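Local coordinates for fucoxanthin chlorophyll a/c-binding protein Lhcq3 (Chaetoceros gracilis, PDB 6L4U), which probably harvests light in a diatom, holding chlorophylls a and c1 together with fucoxanthin and other carotenoids so that the excitation can be passed on towards a photosystem, at residues X[86-91]-X[98-103]; X[78-83]-X[105-110]; X[132-135]-X[139-142]. One frame throughout, in Å; residues are numbered along the deposited sequence.

Contact 1 of 3, residues X[86-91]-X[98-103]; sequences GIHFPG and SFESLS. With CLA (chlorophyll a), chain B.
Gly-86 CA passes 5.7 Å from Ser-103 CA and Gly-91 CA 6.2 Å from Ser-98 CA, so segment 86-91 runs antiparallel to 98-103, whose helix 99-103 is only weakly bonded. In this chlorophyll-binding fold of three long helices, segment 86-91 follows helix 56-85, which Gly-86 leaves with a positive phi. Ser-98 sits at the N-cap of the short helix and accepts a weak capping bond from Glu-100 N. A weak bond from Phe-99 N to Gly-91 O is the one hydrogen bond across the contact.

His-88 turns inward. With CG between the backbone N and the carbonyl carbon (chi1 67°), the imidazole folds back so that ND1 donates to Phe-89 O at 2.9 Å. Phe-99 O lies over one face of the ring, offset toward the rim. At the ring edge, Glu-100 OE2 comes within 3.1 Å of His-88 CE1, the carboxylate plane standing nearly perpendicular to the imidazole.

The two phenylalanines close the chlorophyll side. Phe-89 CB sits above the centre of the Phe-99 ring, and its own ring points an edge at that same ring, a T-shaped pair with centroids 5.8 Å apart and planes at 86°. The backbone meanwhile grips the pigment: Phe-89 N donates to the keto oxygen OBD of chlorophyll a over 2.6 Å, nearly straight at 174°. Beside this bond, the pigment methyl CMD rests over the centre of the Phe-89 ring, 3.7 Å above its plane.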
# COMPACT_ATOMS: atom_id res chain seq x y z
N GLY X 86 -62.35 8.30 -70.26
CA GLY X 86 -62.91 7.01 -69.97
C GLY X 86 -62.25 5.87 -70.71
O GLY X 86 -62.64 4.71 -70.51
N ILE X 87 -61.27 6.16 -71.57
CA ILE X 87 -60.46 5.11 -72.17
C ILE X 87 -59.62 4.46 -71.09
O ILE X 87 -58.82 5.12 -70.42
CB ILE X 87 -59.57 5.66 -73.29
CG1 ILE X 87 -60.41 6.22 -74.44
CG2 ILE X 87 -58.64 4.57 -73.80
CD1 ILE X 87 -60.36 7.71 -74.54
N HIS X 88 -59.81 3.16 -70.89
CA HIS X 88 -59.05 2.43 -69.90
C HIS X 88 -58.89 0.99 -70.35
O HIS X 88 -59.67 0.48 -71.15
CB HIS X 88 -59.69 2.50 -68.51
CG HIS X 88 -61.00 1.78 -68.41
ND1 HIS X 88 -61.09 0.45 -68.07
CD2 HIS X 88 -62.27 2.21 -68.60
CE1 HIS X 88 -62.36 0.09 -68.05
NE2 HIS X 88 -63.09 1.14 -68.38
N PHE X 89 -57.87 0.34 -69.80
CA PHE X 89 -57.54 -1.02 -70.17
C PHE X 89 -58.61 -1.98 -69.65
O PHE X 89 -59.23 -1.74 -68.62
CB PHE X 89 -56.17 -1.39 -69.60
CG PHE X 89 -55.03 -0.76 -70.33
CD1 PHE X 89 -55.04 -0.66 -71.71
CD2 PHE X 89 -53.94 -0.25 -69.64
CE1 PHE X 89 -53.99 -0.08 -72.39
CE2 PHE X 89 -52.89 0.33 -70.31
CZ PHE X 89 -52.91 0.42 -71.69
N PRO X 90 -58.86 -3.08 -70.37
CA PRO X 90 -59.84 -4.06 -69.89
C PRO X 90 -59.24 -4.94 -68.81
O PRO X 90 -58.10 -5.41 -68.93
CB PRO X 90 -60.18 -4.87 -71.15
CG PRO X 90 -59.58 -4.11 -72.30
CD PRO X 90 -58.41 -3.38 -71.74
N GLY X 91 -60.00 -5.16 -67.74
CA GLY X 91 -59.63 -6.15 -66.76
C GLY X 91 -59.24 -5.63 -65.39
O GLY X 91 -59.85 -4.70 -64.87
N SER X 98 -59.39 -2.79 -60.12
CA SER X 98 -59.61 -2.87 -61.55
C SER X 98 -59.35 -1.52 -62.20
O SER X 98 -59.15 -0.51 -61.53
CB SER X 98 -61.04 -3.32 -61.86
OG SER X 98 -61.97 -2.32 -61.47
N PHE X 99 -59.37 -1.52 -63.53
CA PHE X 99 -59.30 -0.25 -64.25
C PHE X 99 -60.65 0.45 -64.27
O PHE X 99 -60.74 1.61 -64.68
CB PHE X 99 -58.79 -0.46 -65.67
CG PHE X 99 -57.45 -1.13 -65.75
CD1 PHE X 99 -56.29 -0.39 -65.65
CD2 PHE X 99 -57.35 -2.49 -65.95
CE1 PHE X 99 -55.05 -0.99 -65.74
CE2 PHE X 99 -56.12 -3.11 -66.04
CZ PHE X 99 -54.96 -2.36 -65.94
N GLU X 100 -61.72 -0.26 -63.88
CA GLU X 100 -63.05 0.33 -63.84
C GLU X 100 -63.14 1.42 -62.78
O GLU X 100 -63.79 2.45 -62.99
CB GLU X 100 -64.09 -0.75 -63.56
CG GLU X 100 -64.21 -1.84 -64.63
CD GLU X 100 -64.83 -1.35 -65.92
OE1 GLU X 100 -65.66 -0.42 -65.87
OE2 GLU X 100 -64.50 -1.90 -66.99
N SER X 101 -62.49 1.21 -61.63
CA SER X 101 -62.56 2.18 -60.55
C SER X 101 -61.62 3.36 -60.76
O SER X 101 -61.92 4.47 -60.31
CB SER X 101 -62.24 1.50 -59.22
OG SER X 101 -61.04 0.77 -59.30
N LEU X 102 -60.49 3.14 -61.43
CA LEU X 102 -59.54 4.23 -61.64
C LEU X 102 -59.99 5.19 -62.73
O LEU X 102 -59.72 6.39 -62.64
CB LEU X 102 -58.16 3.67 -61.99
CG LEU X 102 -57.56 2.72 -60.96
CD1 LEU X 102 -56.43 1.94 -61.58
CD2 LEU X 102 -57.07 3.50 -59.76
N SER X 103 -60.68 4.68 -63.76
CA SER X 103 -61.23 5.57 -64.77
C SER X 103 -62.46 6.30 -64.28
O SER X 103 -62.84 7.32 -64.85
CB SER X 103 -61.56 4.78 -66.04
OG SER X 103 -62.09 5.63 -67.04
MG CLA B . -51.86 6.37 -68.05
CHA CLA B . -53.91 3.92 -66.78
CHB CLA B . -50.55 6.75 -64.96
CHC CLA B . -49.47 8.30 -69.44
CHD CLA B . -53.15 5.56 -71.42
NA CLA B . -52.13 5.47 -66.21
C1A CLA B . -52.99 4.62 -65.82
C2A CLA B . -52.98 4.26 -64.36
C3A CLA B . -51.96 5.22 -63.81
C4A CLA B . -51.53 5.86 -65.09
CMA CLA B . -52.66 6.24 -62.93
CAA CLA B . -52.07 3.06 -64.03
CBA CLA B . -52.00 1.76 -64.82
CGA CLA B . -51.24 1.79 -66.13
O1A CLA B . -51.19 0.77 -66.80
O2A CLA B . -50.58 2.96 -66.67
NB CLA B . -50.24 7.36 -67.30
C1B CLA B . -49.90 7.50 -66.02
C2B CLA B . -48.75 8.41 -65.76
C3B CLA B . -48.44 8.86 -67.14
C4B CLA B . -49.42 8.15 -67.99
CMB CLA B . -48.12 8.77 -64.45
CAB CLA B . -47.40 9.80 -67.62
CBB CLA B . -47.27 11.00 -67.12
NC CLA B . -51.42 6.81 -70.01
C1C CLA B . -50.41 7.62 -70.36
C2C CLA B . -50.25 7.83 -71.82
C3C CLA B . -51.34 7.02 -72.39
C4C CLA B . -51.99 6.45 -71.19
CMC CLA B . -49.23 8.66 -72.54
CAC CLA B . -51.70 6.82 -73.84
CBC CLA B . -50.90 5.62 -74.29
ND CLA B . -53.15 5.10 -68.97
C1D CLA B . -53.68 4.83 -70.28
C2D CLA B . -54.75 3.79 -70.33
C3D CLA B . -54.83 3.44 -68.89
C4D CLA B . -53.90 4.21 -68.22
CMD CLA B . -55.60 3.16 -71.39
CAD CLA B . -55.49 2.58 -67.88
OBD CLA B . -56.41 1.72 -68.11
CBD CLA B . -54.95 2.89 -66.55
CGD CLA B . -56.08 3.48 -65.77
O1D CLA B . -56.49 2.92 -64.77
O2D CLA B . -56.69 4.73 -66.19
CED CLA B . -57.47 5.46 -65.25
C1 CLA B . -50.54 3.07 -68.10
C2 CLA B . -49.16 3.33 -68.64
C3 CLA B . -48.95 3.54 -69.94
C4 CLA B . -50.07 3.51 -70.93
C5 CLA B . -47.55 3.80 -70.46
C6 CLA B . -47.14 5.26 -70.37
C7 CLA B . -46.32 5.67 -71.59
C8 CLA B . -45.06 4.82 -71.76
C9 CLA B . -44.07 5.08 -70.63
C10 CLA B . -44.41 5.12 -73.10
C11 CLA B . -44.46 3.95 -74.07
C12 CLA B . -45.85 3.65 -74.62
C13 CLA B . -46.25 4.43 -75.89
C14 CLA B . -45.07 4.83 -76.76
C15 CLA B . -47.10 5.65 -75.54
C16 CLA B . -48.02 6.04 -76.69
C17 CLA B . -48.28 7.54 -76.72
C18 CLA B . -49.23 7.94 -77.85
C19 CLA B . -50.64 7.40 -77.62
C20 CLA B . -48.70 7.48 -79.21

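Contact 2 of 3, residues X[78-83]-X[105-110]; sequences TGYLVQ and MKPLEA. With CLA (chlorophyll a), chain B.
Tyr-80 and Pro-107 meet where helix 56-85, one of the three long helices of this light-harvesting fold, is met by the weakly bonded helical turn 107-110. Most of the contact is apolar. Swung out by a chi1 of -153°, which puts CG roughly anti to the backbone N, the phenol reaches across to the proline and receives it on one face. Pro-107 CG lies 3.9 Å from the centroid of the Tyr-80 ring, 17° off the normal, a CH-pi contact. Pro-107 CD also packs on Tyr-80 CE1 at 3.7 Å, while Leu-108 CG comes to the ring edge, 3.8 Å from the same CE1. Gln-83 CB adds a contact to Pro-107 CG at 4.1 Å. Further round, the phenol meets the rings of Phe-185 and Phe-204. With an alanine here, Pro-107 would probably lose its aromatic floor and a gap would be likely to open toward helix 161-190 and the C-terminal Phe-204.

The polar and metal contacts belong to Gln-83 and the Pro-107 carbonyl. Gln-83 sends its extended chain on to ligate the magnesium of chlorophyll a. Pro-107 O is hydrogen-bonded to a DD6 carotenoid.

Close packing under the macrocycle completes the site. Gly-79 gives the pigment room, since a CB there would clash with CHC. Its CA lies 3.5 Å from the chlorophyll atom C1C, and Val-82 CG1 presses against CHD at 3.6 Å.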
# COMPACT_ATOMS: atom_id res chain seq x y z
N THR X 78 -51.26 13.62 -72.50
CA THR X 78 -52.03 12.56 -73.13
C THR X 78 -52.61 11.62 -72.09
O THR X 78 -53.75 11.16 -72.23
CB THR X 78 -51.14 11.83 -74.13
OG1 THR X 78 -50.72 12.76 -75.13
CG2 THR X 78 -51.87 10.68 -74.80
N GLY X 79 -51.87 11.35 -71.02
CA GLY X 79 -52.38 10.52 -69.95
C GLY X 79 -53.54 11.15 -69.20
O GLY X 79 -54.40 10.44 -68.67
N TYR X 80 -53.60 12.47 -69.17
CA TYR X 80 -54.78 13.14 -68.62
C TYR X 80 -55.93 13.16 -69.61
O TYR X 80 -57.09 13.07 -69.20
CB TYR X 80 -54.43 14.56 -68.18
CG TYR X 80 -55.31 15.08 -67.07
CD1 TYR X 80 -54.98 14.86 -65.74
CD2 TYR X 80 -56.48 15.77 -67.35
CE1 TYR X 80 -55.79 15.34 -64.72
CE2 TYR X 80 -57.29 16.25 -66.34
CZ TYR X 80 -56.94 16.03 -65.03
OH TYR X 80 -57.74 16.50 -64.02
N LEU X 81 -55.63 13.29 -70.90
CA LEU X 81 -56.68 13.33 -71.91
C LEU X 81 -57.30 11.96 -72.14
O LEU X 81 -58.50 11.85 -72.41
CB LEU X 81 -56.12 13.88 -73.22
CG LEU X 81 -55.91 15.39 -73.27
CD1 LEU X 81 -55.37 15.82 -74.62
CD2 LEU X 81 -57.19 16.13 -72.93
N VAL X 82 -56.50 10.90 -72.03
CA VAL X 82 -57.00 9.55 -72.27
C VAL X 82 -57.78 9.05 -71.05
O VAL X 82 -58.91 8.57 -71.17
CB VAL X 82 -55.85 8.61 -72.64
CG1 VAL X 82 -56.24 7.16 -72.46
CG2 VAL X 82 -55.40 8.87 -74.07
N GLN X 83 -57.19 9.18 -69.86
CA GLN X 83 -57.86 8.69 -68.66
C GLN X 83 -58.99 9.63 -68.23
O GLN X 83 -59.89 9.21 -67.49
CB GLN X 83 -56.85 8.52 -67.53
CG GLN X 83 -55.76 7.52 -67.84
CD GLN X 83 -54.48 7.78 -67.06
OE1 GLN X 83 -53.40 7.86 -67.64
NE2 GLN X 83 -54.61 7.91 -65.75
N MET X 105 -62.51 7.89 -61.53
CA MET X 105 -62.00 9.07 -60.86
C MET X 105 -61.31 10.00 -61.86
O MET X 105 -60.95 9.61 -62.97
CB MET X 105 -61.02 8.68 -59.76
CG MET X 105 -61.65 7.92 -58.61
SD MET X 105 -60.44 7.51 -57.35
CE MET X 105 -59.54 6.21 -58.18
N LYS X 106 -61.15 11.25 -61.45
CA LYS X 106 -60.30 12.16 -62.18
C LYS X 106 -58.85 11.70 -62.03
O LYS X 106 -58.49 11.10 -61.02
CB LYS X 106 -60.49 13.58 -61.66
CG LYS X 106 -61.87 14.13 -61.97
CD LYS X 106 -62.07 15.54 -61.46
CE LYS X 106 -63.44 16.05 -61.87
NZ LYS X 106 -64.53 15.28 -61.21
N PRO X 107 -58.00 11.94 -63.05
CA PRO X 107 -56.70 11.25 -63.09
C PRO X 107 -55.74 11.65 -61.99
O PRO X 107 -54.97 10.80 -61.53
CB PRO X 107 -56.16 11.62 -64.48
CG PRO X 107 -57.36 11.96 -65.27
CD PRO X 107 -58.26 12.66 -64.31
N LEU X 108 -55.79 12.90 -61.51
CA LEU X 108 -54.82 13.37 -60.53
C LEU X 108 -54.97 12.69 -59.18
O LEU X 108 -54.02 12.66 -58.39
CB LEU X 108 -54.93 14.89 -60.38
CG LEU X 108 -54.06 15.73 -61.31
CD1 LEU X 108 -54.03 17.18 -60.84
CD2 LEU X 108 -52.65 15.17 -61.43
N GLU X 109 -56.15 12.14 -58.88
CA GLU X 109 -56.29 11.27 -57.72
C GLU X 109 -56.46 9.80 -58.09
O GLU X 109 -56.64 8.97 -57.19
CB GLU X 109 -57.47 11.71 -56.83
CG GLU X 109 -58.84 11.58 -57.46
CD GLU X 109 -59.28 12.86 -58.14
OE1 GLU X 109 -58.42 13.73 -58.39
OE2 GLU X 109 -60.49 13.00 -58.41
N ALA X 110 -56.41 9.47 -59.38
CA ALA X 110 -56.35 8.07 -59.77
C ALA X 110 -55.00 7.44 -59.47
O ALA X 110 -54.91 6.21 -59.36
CB ALA X 110 -56.66 7.92 -61.27
MG CLA B . -51.86 6.37 -68.05
CHA CLA B . -53.91 3.92 -66.78
CHB CLA B . -50.55 6.75 -64.96
CHC CLA B . -49.47 8.30 -69.44
CHD CLA B . -53.15 5.56 -71.42
NA CLA B . -52.13 5.47 -66.21
C1A CLA B . -52.99 4.62 -65.82
C2A CLA B . -52.98 4.26 -64.36
C3A CLA B . -51.96 5.22 -63.81
C4A CLA B . -51.53 5.86 -65.09
CMA CLA B . -52.66 6.24 -62.93
CAA CLA B . -52.07 3.06 -64.03
CBA CLA B . -52.00 1.76 -64.82
CGA CLA B . -51.24 1.79 -66.13
O1A CLA B . -51.19 0.77 -66.80
O2A CLA B . -50.58 2.96 -66.67
NB CLA B . -50.24 7.36 -67.30
C1B CLA B . -49.90 7.50 -66.02
C2B CLA B . -48.75 8.41 -65.76
C3B CLA B . -48.44 8.86 -67.14
C4B CLA B . -49.42 8.15 -67.99
CMB CLA B . -48.12 8.77 -64.45
CAB CLA B . -47.40 9.80 -67.62
CBB CLA B . -47.27 11.00 -67.12
NC CLA B . -51.42 6.81 -70.01
C1C CLA B . -50.41 7.62 -70.36
C2C CLA B . -50.25 7.83 -71.82
C3C CLA B . -51.34 7.02 -72.39
C4C CLA B . -51.99 6.45 -71.19
CMC CLA B . -49.23 8.66 -72.54
CAC CLA B . -51.70 6.82 -73.84
CBC CLA B . -50.90 5.62 -74.29
ND CLA B . -53.15 5.10 -68.97
C1D CLA B . -53.68 4.83 -70.28
C2D CLA B . -54.75 3.79 -70.33
C3D CLA B . -54.83 3.44 -68.89
C4D CLA B . -53.90 4.21 -68.22
CMD CLA B . -55.60 3.16 -71.39
CAD CLA B . -55.49 2.58 -67.88
OBD CLA B . -56.41 1.72 -68.11
CBD CLA B . -54.95 2.89 -66.55
CGD CLA B . -56.08 3.48 -65.77
O1D CLA B . -56.49 2.92 -64.77
O2D CLA B . -56.69 4.73 -66.19
CED CLA B . -57.47 5.46 -65.25
C1 CLA B . -50.54 3.07 -68.10
C2 CLA B . -49.16 3.33 -68.64
C3 CLA B . -48.95 3.54 -69.94
C4 CLA B . -50.07 3.51 -70.93
C5 CLA B . -47.55 3.80 -70.46
C6 CLA B . -47.14 5.26 -70.37
C7 CLA B . -46.32 5.67 -71.59
C8 CLA B . -45.06 4.82 -71.76
C9 CLA B . -44.07 5.08 -70.63
C10 CLA B . -44.41 5.12 -73.10
C11 CLA B . -44.46 3.95 -74.07
C12 CLA B . -45.85 3.65 -74.62
C13 CLA B . -46.25 4.43 -75.89
C14 CLA B . -45.07 4.83 -76.76
C15 CLA B . -47.10 5.65 -75.54
C16 CLA B . -48.02 6.04 -76.69
C17 CLA B . -48.28 7.54 -76.72
C18 CLA B . -49.23 7.94 -77.85
C19 CLA B . -50.64 7.40 -77.62
C20 CLA B . -48.70 7.48 -79.21

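Contact 3 of 3, residues X[132-135]-X[139-142]; sequences ITES and HYTK. With KC1 (Chlorophyll c1), chain C.
Glu-134 reaches Tyr-140 and His-139 through a bend in its chain: CG is anti to the carbonyl carbon, and a chi2 of -73° folds the carboxylate over toward the second segment. Tyr-140 answers with CG placed between the backbone N and the carbonyl carbon (chi1 45°), which brings the phenol OH alongside the same carboxylate.

This is an axial-ligand site for chlorophyll c1, built at the end of helix 116-134. The two carboxylate oxygens divide the work. OE2 of Glu-134 binds the pigment magnesium at 2.1 Å. OE1 takes two hydrogen bonds. One comes from Tyr-140 OH, though its modelled length of 2.3 Å is doubtful. The other, a His-carboxylate bond, runs 3.2 Å from His-139 NE2 to Glu-134 OE1 at 147°, leaving the imidazole close to its own plane but meeting OE1 from above the carboxylate plane. Magnesium on OE2 and the donors on OE1 would together probably hold the carboxylate's rotation, with Tyr-140 and His-139 as a second shell to the magnesium ligand.

As modelled, the imidazole is sandwiched, with Thr-141 CG2 over the centre of one face and Glu-134 O toward the rim of the opposite one. Its other nitrogen, ND1, is placed 1.5 Å from C3A of chlorophyll c1, as if covalently joined; neighbouring atoms of the same ring also press into the pigment, so the link, and the exact setting of the imidazole, are doubtful. Farther out, Lys-142 NZ makes a weak 3.3 Å bond to O1A of the pigment.

Tyr-140 packs on Trp-61 and Ala-64 of helix 56-85, and Thr-141 on Trp-61, so the loop that leaves helix 116-134 packs against helix 56-85, with Pro-147 also touching Tyr-140.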
# COMPACT_ATOMS: atom_id res chain seq x y z
N ILE X 132 -29.27 4.57 -66.64
CA ILE X 132 -28.61 4.13 -67.87
C ILE X 132 -28.27 5.32 -68.76
O ILE X 132 -27.14 5.43 -69.26
CB ILE X 132 -29.49 3.09 -68.58
CG1 ILE X 132 -29.32 1.73 -67.91
CG2 ILE X 132 -29.14 2.98 -70.06
CD1 ILE X 132 -30.20 0.66 -68.47
N THR X 133 -29.22 6.24 -68.96
CA THR X 133 -28.97 7.39 -69.82
C THR X 133 -28.00 8.39 -69.21
O THR X 133 -27.44 9.21 -69.94
CB THR X 133 -30.28 8.09 -70.17
OG1 THR X 133 -30.79 8.76 -69.01
CG2 THR X 133 -31.30 7.10 -70.68
N GLU X 134 -27.80 8.35 -67.90
CA GLU X 134 -26.75 9.15 -67.28
C GLU X 134 -25.38 8.52 -67.44
O GLU X 134 -24.38 9.25 -67.56
CB GLU X 134 -27.04 9.35 -65.80
CG GLU X 134 -28.04 10.42 -65.51
CD GLU X 134 -27.51 11.80 -65.72
OE1 GLU X 134 -27.97 12.47 -66.66
OE2 GLU X 134 -26.62 12.23 -64.96
N SER X 135 -25.30 7.19 -67.47
CA SER X 135 -24.05 6.46 -67.49
C SER X 135 -23.56 6.15 -68.90
O SER X 135 -22.85 5.15 -69.10
CB SER X 135 -24.18 5.18 -66.67
OG SER X 135 -25.14 4.32 -67.26
N HIS X 139 -20.93 12.44 -71.24
CA HIS X 139 -22.13 13.08 -70.73
C HIS X 139 -22.59 14.14 -71.71
O HIS X 139 -21.78 14.79 -72.38
CB HIS X 139 -21.91 13.69 -69.34
CG HIS X 139 -23.16 13.69 -68.51
ND1 HIS X 139 -23.26 14.05 -67.15
CD2 HIS X 139 -24.38 13.29 -68.91
CE1 HIS X 139 -24.55 13.95 -66.86
NE2 HIS X 139 -25.22 13.44 -67.87
N TYR X 140 -23.92 14.30 -71.82
CA TYR X 140 -24.48 15.34 -72.67
C TYR X 140 -24.12 16.74 -72.20
O TYR X 140 -24.07 17.66 -73.02
CB TYR X 140 -26.00 15.19 -72.77
CG TYR X 140 -26.70 14.94 -71.46
CD1 TYR X 140 -27.12 13.67 -71.10
CD2 TYR X 140 -26.98 15.99 -70.59
CE1 TYR X 140 -27.78 13.45 -69.91
CE2 TYR X 140 -27.62 15.77 -69.39
CZ TYR X 140 -28.02 14.51 -69.06
OH TYR X 140 -28.66 14.31 -67.87
N THR X 141 -23.86 16.91 -70.90
CA THR X 141 -23.30 18.16 -70.41
C THR X 141 -21.89 18.39 -70.93
O THR X 141 -21.47 19.54 -71.04
CB THR X 141 -23.27 18.16 -68.88
OG1 THR X 141 -22.40 17.13 -68.41
CG2 THR X 141 -24.65 17.91 -68.33
N LYS X 142 -21.17 17.32 -71.25
CA LYS X 142 -19.84 17.43 -71.85
C LYS X 142 -19.88 17.11 -73.34
O LYS X 142 -18.92 16.57 -73.90
CB LYS X 142 -18.86 16.51 -71.13
CG LYS X 142 -18.85 16.71 -69.63
CD LYS X 142 -17.50 16.39 -69.04
CE LYS X 142 -17.37 16.97 -67.65
NZ LYS X 142 -16.22 16.38 -66.90
NB KC1 C . -26.16 14.02 -62.68
ND KC1 C . -25.18 10.09 -63.11
C1A KC1 C . -23.18 11.87 -64.82
C1B KC1 C . -25.50 15.10 -63.07
C1C KC1 C . -27.98 12.11 -61.12
C1D KC1 C . -25.64 8.84 -62.59
C2A KC1 C . -22.22 12.75 -65.60
C2B KC1 C . -26.00 16.39 -62.54
C2C KC1 C . -28.92 11.40 -60.21
C2D KC1 C . -24.84 7.64 -62.95
C3A KC1 C . -22.79 14.13 -65.75
C3B KC1 C . -27.12 15.94 -61.70
C3C KC1 C . -28.54 10.00 -60.40
C3D KC1 C . -23.81 8.30 -63.77
C4A KC1 C . -23.75 13.92 -64.53
C4B KC1 C . -27.11 14.46 -61.86
C4C KC1 C . -27.44 10.08 -61.39
C4D KC1 C . -24.04 9.67 -63.76
CAA KC1 C . -20.95 12.30 -66.36
CAB KC1 C . -28.02 16.79 -60.88
CAC KC1 C . -29.11 8.76 -59.76
CAD KC1 C . -22.61 8.02 -64.57
CBA KC1 C . -19.64 12.51 -65.61
CBB KC1 C . -28.21 16.56 -59.60
CBC KC1 C . -28.38 8.58 -58.45
CBD KC1 C . -22.13 9.30 -65.07
CED KC1 C . -18.41 9.31 -64.09
CGA KC1 C . -18.54 12.72 -66.61
CGD KC1 C . -20.86 9.53 -64.31
CHA KC1 C . -23.10 10.36 -64.63
CHB KC1 C . -24.38 15.02 -63.98
CHC KC1 C . -28.07 13.57 -61.20
CHD KC1 C . -26.84 8.80 -61.77
CMA KC1 C . -21.89 15.32 -65.41
CMB KC1 C . -25.50 17.79 -62.78
CMC KC1 C . -29.99 11.96 -59.31
CMD KC1 C . -24.84 6.16 -62.71
NA KC1 C . -23.98 12.62 -64.13
NC KC1 C . -27.12 11.33 -61.79
O1A KC1 C . -18.34 13.82 -67.09
O1D KC1 C . -20.87 10.13 -63.25
O2A KC1 C . -17.70 11.60 -67.01
O2D KC1 C . -19.59 9.07 -64.84
OBD KC1 C . -22.05 6.89 -64.76
MG KC1 C . -25.70 12.07 -63.10

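Overall arrangement
Contacts 1 and 2 form one neighbourhood, their centres 11 Å apart, and contact 1 is nested within the chain loop that contact 2 closes. They share one chlorophyll a: contact 2 supplies the magnesium ligand and contact 1 the hydrogen bond to the keto oxygen. Leu-102 CD2 touches Ala-110 O at 3.5 Å, joining the two short helices. Contact 3 comes later, at the C-terminal end of helix 116-134 and in the loop beyond it, on the opposite side of the chain's centre, about 37 Å from contact 1 and 32 Å from contact 2, centre to centre. Helix 56-85 runs past both regions, so one scaffold holds well-separated chlorophyll a and c1 sites, consistent with a light-harvesting role.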